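Protein FimX (Pseudomonas aeruginosa PAO1, PDB 3HVA) serves as a c-di-GMP receptor containing GGDEF and EAL domains, of which this chain is the GGDEF domain, and may have phosphodiesterase activity as a whole protein. Local coordinates at residues E80-E85 with A98-K103; Q132-I137 with G167-K172. All coordinates share one frame; numbering follows the deposited sequence.

Interaction 1 (E80-E85 with A98-K103); sequences EQFGEE and ALFKGK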
loop_
_atom_site.group_PDB
_atom_site.type_symbol
_atom_site.label_atom_id
_atom_site.label_comp_id
_atom_site.label_asym_id
_atom_site.label_seq_id
_atom_site.Cartn_x
_atom_site.Cartn_y
_atom_site.Cartn_z
ATOM N N GLU A 80 4.901 -9.121 -6.466
ATOM C CA GLU A 80 4.443 -10.126 -7.413
ATOM C C GLU A 80 3.191 -9.678 -8.156
ATOM O O GLU A 80 3.070 -9.875 -9.365
ATOM C CB GLU A 80 4.153 -11.437 -6.684
ATOM C CG GLU A 80 3.100 -12.287 -7.363
ATOM C CD GLU A 80 2.386 -13.206 -6.396
ATOM O OE1 GLU A 80 3.046 -13.735 -5.477
ATOM O OE2 GLU A 80 1.161 -13.394 -6.551
ATOM N N GLN A 81 2.264 -9.074 -7.422
ATOM C CA GLN A 81 0.953 -8.746 -7.966
ATOM C C GLN A 81 0.966 -7.451 -8.770
ATOM O O GLN A 81 0.148 -7.263 -9.670
ATOM C CB GLN A 81 -0.080 -8.650 -6.843
ATOM C CG GLN A 81 -1.365 -9.406 -7.127
ATOM C CD GLN A 81 -1.188 -10.905 -6.982
ATOM O OE1 GLN A 81 -0.872 -11.401 -5.902
ATOM N NE2 GLN A 81 -1.389 -11.635 -8.072
ATOM N N PHE A 82 1.893 -6.558 -8.444
ATOM C CA PHE A 82 1.966 -5.261 -9.107
ATOM C C PHE A 82 3.095 -5.200 -10.129
ATOM O O PHE A 82 3.031 -4.438 -11.095
ATOM C CB PHE A 82 2.129 -4.134 -8.085
ATOM C CG PHE A 82 0.962 -3.987 -7.152
ATOM C CD1 PHE A 82 -0.315 -4.323 -7.564
ATOM C CD2 PHE A 82 1.139 -3.490 -5.870
ATOM C CE1 PHE A 82 -1.392 -4.185 -6.711
ATOM C CE2 PHE A 82 0.065 -3.346 -5.014
ATOM C CZ PHE A 82 -1.202 -3.694 -5.435
ATOM N N GLY A 83 4.130 -6.004 -9.909
ATOM C CA GLY A 83 5.267 -6.034 -10.806
ATOM C C GLY A 83 5.857 -4.656 -11.045
ATOM O O GLY A 83 6.209 -3.947 -10.105
ATOM N N GLU A 84 5.950 -4.275 -12.314
ATOM C CA GLU A 84 6.593 -3.029 -12.708
ATOM C C GLU A 84 5.634 -1.848 -12.624
ATOM O O GLU A 84 6.051 -0.691 -12.690
ATOM C CB GLU A 84 7.104 -3.142 -14.145
ATOM C CG GLU A 84 8.437 -2.464 -14.398
ATOM C CD GLU A 84 9.559 -3.463 -14.608
ATOM O OE1 GLU A 84 10.734 -3.095 -14.410
ATOM O OE2 GLU A 84 9.260 -4.618 -14.979
ATOM N N GLU A 85 4.347 -2.146 -12.480
ATOM C CA GLU A 85 3.302 -1.131 -12.591
ATOM C C GLU A 85 3.263 -0.137 -11.433
ATOM O O GLU A 85 2.738 0.966 -11.576
ATOM C CB GLU A 85 1.935 -1.800 -12.744
ATOM C CG GLU A 85 1.863 -2.789 -13.896
ATOM C CD GLU A 85 2.090 -2.133 -15.245
ATOM O OE1 GLU A 85 2.810 -2.718 -16.080
ATOM O OE2 GLU A 85 1.555 -1.028 -15.467
ATOM N N ALA A 98 1.401 2.355 -2.454
ATOM C CA ALA A 98 1.687 2.028 -3.842
ATOM C C ALA A 98 1.294 3.176 -4.761
ATOM O O ALA A 98 0.178 3.687 -4.692
ATOM C CB ALA A 98 0.968 0.752 -4.249
ATOM N N LEU A 99 2.225 3.584 -5.615
ATOM C CA LEU A 99 1.949 4.605 -6.611
ATOM C C LEU A 99 1.894 3.955 -7.988
ATOM O O LEU A 99 2.838 3.283 -8.404
ATOM C CB LEU A 99 3.024 5.692 -6.575
ATOM C CG LEU A 99 2.871 6.882 -7.526
ATOM C CD1 LEU A 99 1.626 7.695 -7.205
ATOM C CD2 LEU A 99 4.107 7.757 -7.455
ATOM N N PHE A 100 0.776 4.138 -8.681
ATOM C CA PHE A 100 0.623 3.613 -10.031
ATOM C C PHE A 100 0.768 4.740 -11.042
ATOM O O PHE A 100 -0.221 5.338 -11.465
ATOM C CB PHE A 100 -0.738 2.935 -10.199
ATOM C CG PHE A 100 -0.884 1.657 -9.422
ATOM C CD1 PHE A 100 -0.427 0.458 -9.944
ATOM C CD2 PHE A 100 -1.487 1.652 -8.175
ATOM C CE1 PHE A 100 -0.563 -0.721 -9.235
ATOM C CE2 PHE A 100 -1.626 0.477 -7.461
ATOM C CZ PHE A 100 -1.163 -0.711 -7.991
ATOM N N LYS A 101 2.005 5.029 -11.429
ATOM C CA LYS A 101 2.264 6.123 -12.353
ATOM C C LYS A 101 1.677 5.853 -13.736
ATOM O O LYS A 101 1.902 4.797 -14.327
ATOM C CB LYS A 101 3.766 6.403 -12.447
ATOM C CG LYS A 101 4.395 6.784 -11.119
ATOM C CD LYS A 101 5.621 7.653 -11.322
ATOM C CE LYS A 101 6.155 8.158 -9.993
ATOM N NZ LYS A 101 7.251 9.153 -10.150
ATOM N N GLY A 102 0.910 6.815 -14.238
ATOM C CA GLY A 102 0.344 6.723 -15.570
ATOM C C GLY A 102 -1.035 6.095 -15.625
ATOM O O GLY A 102 -1.639 6.012 -16.694
ATOM N N LYS A 103 -1.538 5.660 -14.476
ATOM C CA LYS A 103 -2.827 4.986 -14.420
ATOM C C LYS A 103 -3.841 5.755 -13.585
ATOM O O LYS A 103 -3.525 6.246 -12.503
ATOM C CB LYS A 103 -2.669 3.579 -13.843
ATOM C CG LYS A 103 -1.926 2.613 -14.741
ATOM C CD LYS A 103 -1.621 1.321 -14.001
ATOM C CE LYS A 103 -0.776 0.386 -14.841
ATOM N NZ LYS A 103 -1.477 -0.054 -16.077
HETATM O O HOH W 1 4.411 3.472 -11.112
HETATM O O HOH W 2 1.771 2.010 -13.879
HETATM O O HOH W 3 4.315 2.741 -13.932
#
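F82 and F100 both carry CG anti to their own carbonyl carbon, chi1 -64° and -69°, settings that let the two rings meet as a T-shaped (edge-to-face) pair. The pair sits in the GGDEF domain where helix 55-82 ends and the chain turns back toward the central sheet, whose strand 95-101 supplies F100. F100 is the edge partner: its CZ stands over the centre of the F82 ring, 3.7 Å from F82 CE1, with the ring planes at 83° and the centroids 5.0 Å apart. A98, two residues earlier on the strand, adds its methyl to the F82 ring, CB lying 4.3 Å from F82 CE2. Helix 105-120 closes over the same apolar layer, L115 against F82 and L112 against F100, while L88 of strand 87-90 touches both F82 and A98. Beyond F82 the helix gives way at G83, whose positive phi suits glycine, and E85 N returns a hydrogen bond to F82 O. This brings E85 O to 3.6 Å from F100 CD1 and near the strand backbone, with no direct hydrogen bond between the two segments. Water links the two backbones instead: one molecule accepts from K101 N and lies within bonding distance of E85 O and L99 O, and a second lies between E85 O and K101 O. F100 to K103 form a type II turn that puts K103 beside E85. Their side chains cross at about a right angle and, with OE2 less surely placed, a salt bridge runs from E85 OE2 to K103 NZ, 3.2 Å.

Interaction 2 (Q132-I137 with G167-K172); sequences QATLSI and GGSQIK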
loop_
_atom_site.group_PDB
_atom_site.type_symbol
_atom_site.label_atom_id
_atom_site.label_comp_id
_atom_site.label_asym_id
_atom_site.label_seq_id
_atom_site.Cartn_x
_atom_site.Cartn_y
_atom_site.Cartn_z
ATOM N N GLN A 132 -3.458 -15.627 8.963
ATOM C CA GLN A 132 -4.213 -15.141 7.815
ATOM C C GLN A 132 -4.408 -13.636 7.973
ATOM O O GLN A 132 -4.357 -13.116 9.087
ATOM C CB GLN A 132 -5.560 -15.870 7.742
ATOM C CG GLN A 132 -6.502 -15.410 6.638
ATOM C CD GLN A 132 -7.556 -14.434 7.129
ATOM O OE1 GLN A 132 -8.498 -14.108 6.407
ATOM N NE2 GLN A 132 -7.406 -13.971 8.365
ATOM N N ALA A 133 -4.613 -12.932 6.865
ATOM C CA ALA A 133 -4.765 -11.481 6.919
ATOM C C ALA A 133 -5.484 -10.914 5.703
ATOM O O ALA A 133 -5.417 -11.468 4.605
ATOM C CB ALA A 133 -3.405 -10.808 7.093
ATOM N N THR A 134 -6.174 -9.799 5.917
ATOM C CA THR A 134 -6.823 -9.072 4.839
ATOM C C THR A 134 -6.281 -7.650 4.828
ATOM O O THR A 134 -5.690 -7.201 5.811
ATOM C CB THR A 134 -8.347 -9.029 5.028
ATOM O OG1 THR A 134 -8.674 -8.075 6.045
ATOM C CG2 THR A 134 -8.878 -10.400 5.427
ATOM N N LEU A 135 -6.481 -6.941 3.723
ATOM C CA LEU A 135 -5.993 -5.573 3.605
ATOM C C LEU A 135 -7.140 -4.584 3.469
ATOM O O LEU A 135 -8.228 -4.935 3.017
ATOM C CB LEU A 135 -5.063 -5.440 2.397
ATOM C CG LEU A 135 -3.963 -6.491 2.264
ATOM C CD1 LEU A 135 -3.170 -6.264 0.993
ATOM C CD2 LEU A 135 -3.049 -6.464 3.473
ATOM N N SER A 136 -6.888 -3.345 3.873
ATOM C CA SER A 136 -7.818 -2.251 3.629
ATOM C C SER A 136 -7.122 -1.219 2.754
ATOM O O SER A 136 -6.138 -0.605 3.166
ATOM C CB SER A 136 -8.277 -1.618 4.941
ATOM O OG SER A 136 -9.199 -2.460 5.611
ATOM N N ILE A 137 -7.631 -1.037 1.542
ATOM C CA ILE A 137 -6.963 -0.193 0.563
ATOM C C ILE A 137 -7.723 1.093 0.269
ATOM O O ILE A 137 -8.857 1.065 -0.207
ATOM C CB ILE A 137 -6.727 -0.946 -0.757
ATOM C CG1 ILE A 137 -5.922 -2.223 -0.500
ATOM C CG2 ILE A 137 -6.013 -0.054 -1.759
ATOM C CD1 ILE A 137 -5.631 -3.025 -1.747
ATOM N N GLY A 167 -13.777 -3.750 8.453
ATOM C CA GLY A 167 -13.333 -5.106 8.725
ATOM C C GLY A 167 -13.301 -5.969 7.479
ATOM O O GLY A 167 -14.217 -5.921 6.659
ATOM N N GLY A 168 -12.241 -6.758 7.338
ATOM C CA GLY A 168 -12.093 -7.641 6.196
ATOM C C GLY A 168 -11.407 -6.958 5.028
ATOM O O GLY A 168 -11.048 -5.784 5.115
ATOM N N SER A 169 -11.222 -7.691 3.935
ATOM C CA SER A 169 -10.614 -7.126 2.737
ATOM C C SER A 169 -11.493 -6.005 2.188
ATOM O O SER A 169 -12.662 -6.225 1.867
ATOM C CB SER A 169 -10.410 -8.212 1.677
ATOM O OG SER A 169 -9.746 -9.338 2.224
ATOM N N GLN A 170 -10.933 -4.803 2.087
ATOM C CA GLN A 170 -11.716 -3.638 1.686
ATOM C C GLN A 170 -10.941 -2.682 0.784
ATOM O O GLN A 170 -9.772 -2.388 1.030
ATOM C CB GLN A 170 -12.207 -2.882 2.924
ATOM C CG GLN A 170 -13.132 -3.683 3.828
ATOM C CD GLN A 170 -14.541 -3.784 3.280
ATOM O OE1 GLN A 170 -14.941 -2.998 2.420
ATOM N NE2 GLN A 170 -15.303 -4.749 3.780
ATOM N N ILE A 171 -11.606 -2.205 -0.265
ATOM C CA ILE A 171 -11.067 -1.139 -1.103
ATOM C C ILE A 171 -12.055 0.018 -1.145
ATOM O O ILE A 171 -13.234 -0.170 -1.446
ATOM C CB ILE A 171 -10.767 -1.612 -2.541
ATOM C CG1 ILE A 171 -9.602 -2.601 -2.543
ATOM C CG2 ILE A 171 -10.432 -0.427 -3.434
ATOM C CD1 ILE A 171 -8.998 -2.826 -3.909
ATOM N N LYS A 172 -11.576 1.213 -0.826
ATOM C CA LYS A 172 -12.431 2.388 -0.842
ATOM C C LYS A 172 -11.834 3.456 -1.745
ATOM O O LYS A 172 -10.805 4.052 -1.419
ATOM C CB LYS A 172 -12.593 2.947 0.570
ATOM C CG LYS A 172 -13.378 4.239 0.627
ATOM C CD LYS A 172 -14.768 4.048 1.214
ATOM C CE LYS A 172 -15.543 5.352 1.151
ATOM N NZ LYS A 172 -14.664 6.515 1.464
HETATM O O HOH W 4 -7.226 -8.930 1.746
HETATM O O HOH W 5 -11.236 -3.681 7.112
#
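Q170 grips the neighbouring strand through both of its backbone polar groups: its N donates to L135 O at 2.9 Å, and its O accepts from I137 N at 2.6 Å. K172 N continues the pattern to I137 O, 2.8 Å away and nearly straight at 167°. S169 CA, S136 CA and I171 CA add C-H···O contacts to the carbonyls of L135, Q170 and I137. The side chains of I137 and I171 run alongside each other on one face, with I137 CB 3.8 Å from I171 CG1. Ahead of the paired strands, T134 CB packs 3.1 Å from S169 OG. One water accepts from L135 N and donates to S169 OG; another joins S136 OG to G168 O, 2.9 Å from the latter. The strands are parallel, the two ends of a beta-alpha-beta unit that crosses over through helix 149-164; strand 170-172 is outermost in the sheet. On the face bearing S136 and Q170, that helix lays A163 against both side chains, while L116 of helix 105-120 touches both I137 and I171. Farther out, T134 OG1, at chi1 76°, bonds N53 OD1, S136 OG bonds N53 ND2, and S169 OG reaches E120 OE1.

In the fold
Both contacts belong to the one mixed sheet of the GGDEF domain; their centres are 19 Å apart, and though their nearest atoms come within about 6 Å they do not touch. Across the sheet, strand 45-52 separates strand 95-101 of interaction 1 from strand 135-142 of interaction 2, and 170-172 follows on the outer side. Along the chain, both segments of interaction 1 precede those of interaction 2. Helix 105-120, which lies between them in sequence, packs against both through L112, touching F100 in one and I171 in the other. Interaction 1 thus joins a helix end to the sheet, while interaction 2 adds the outermost strand 170-172 alongside strand 135-142.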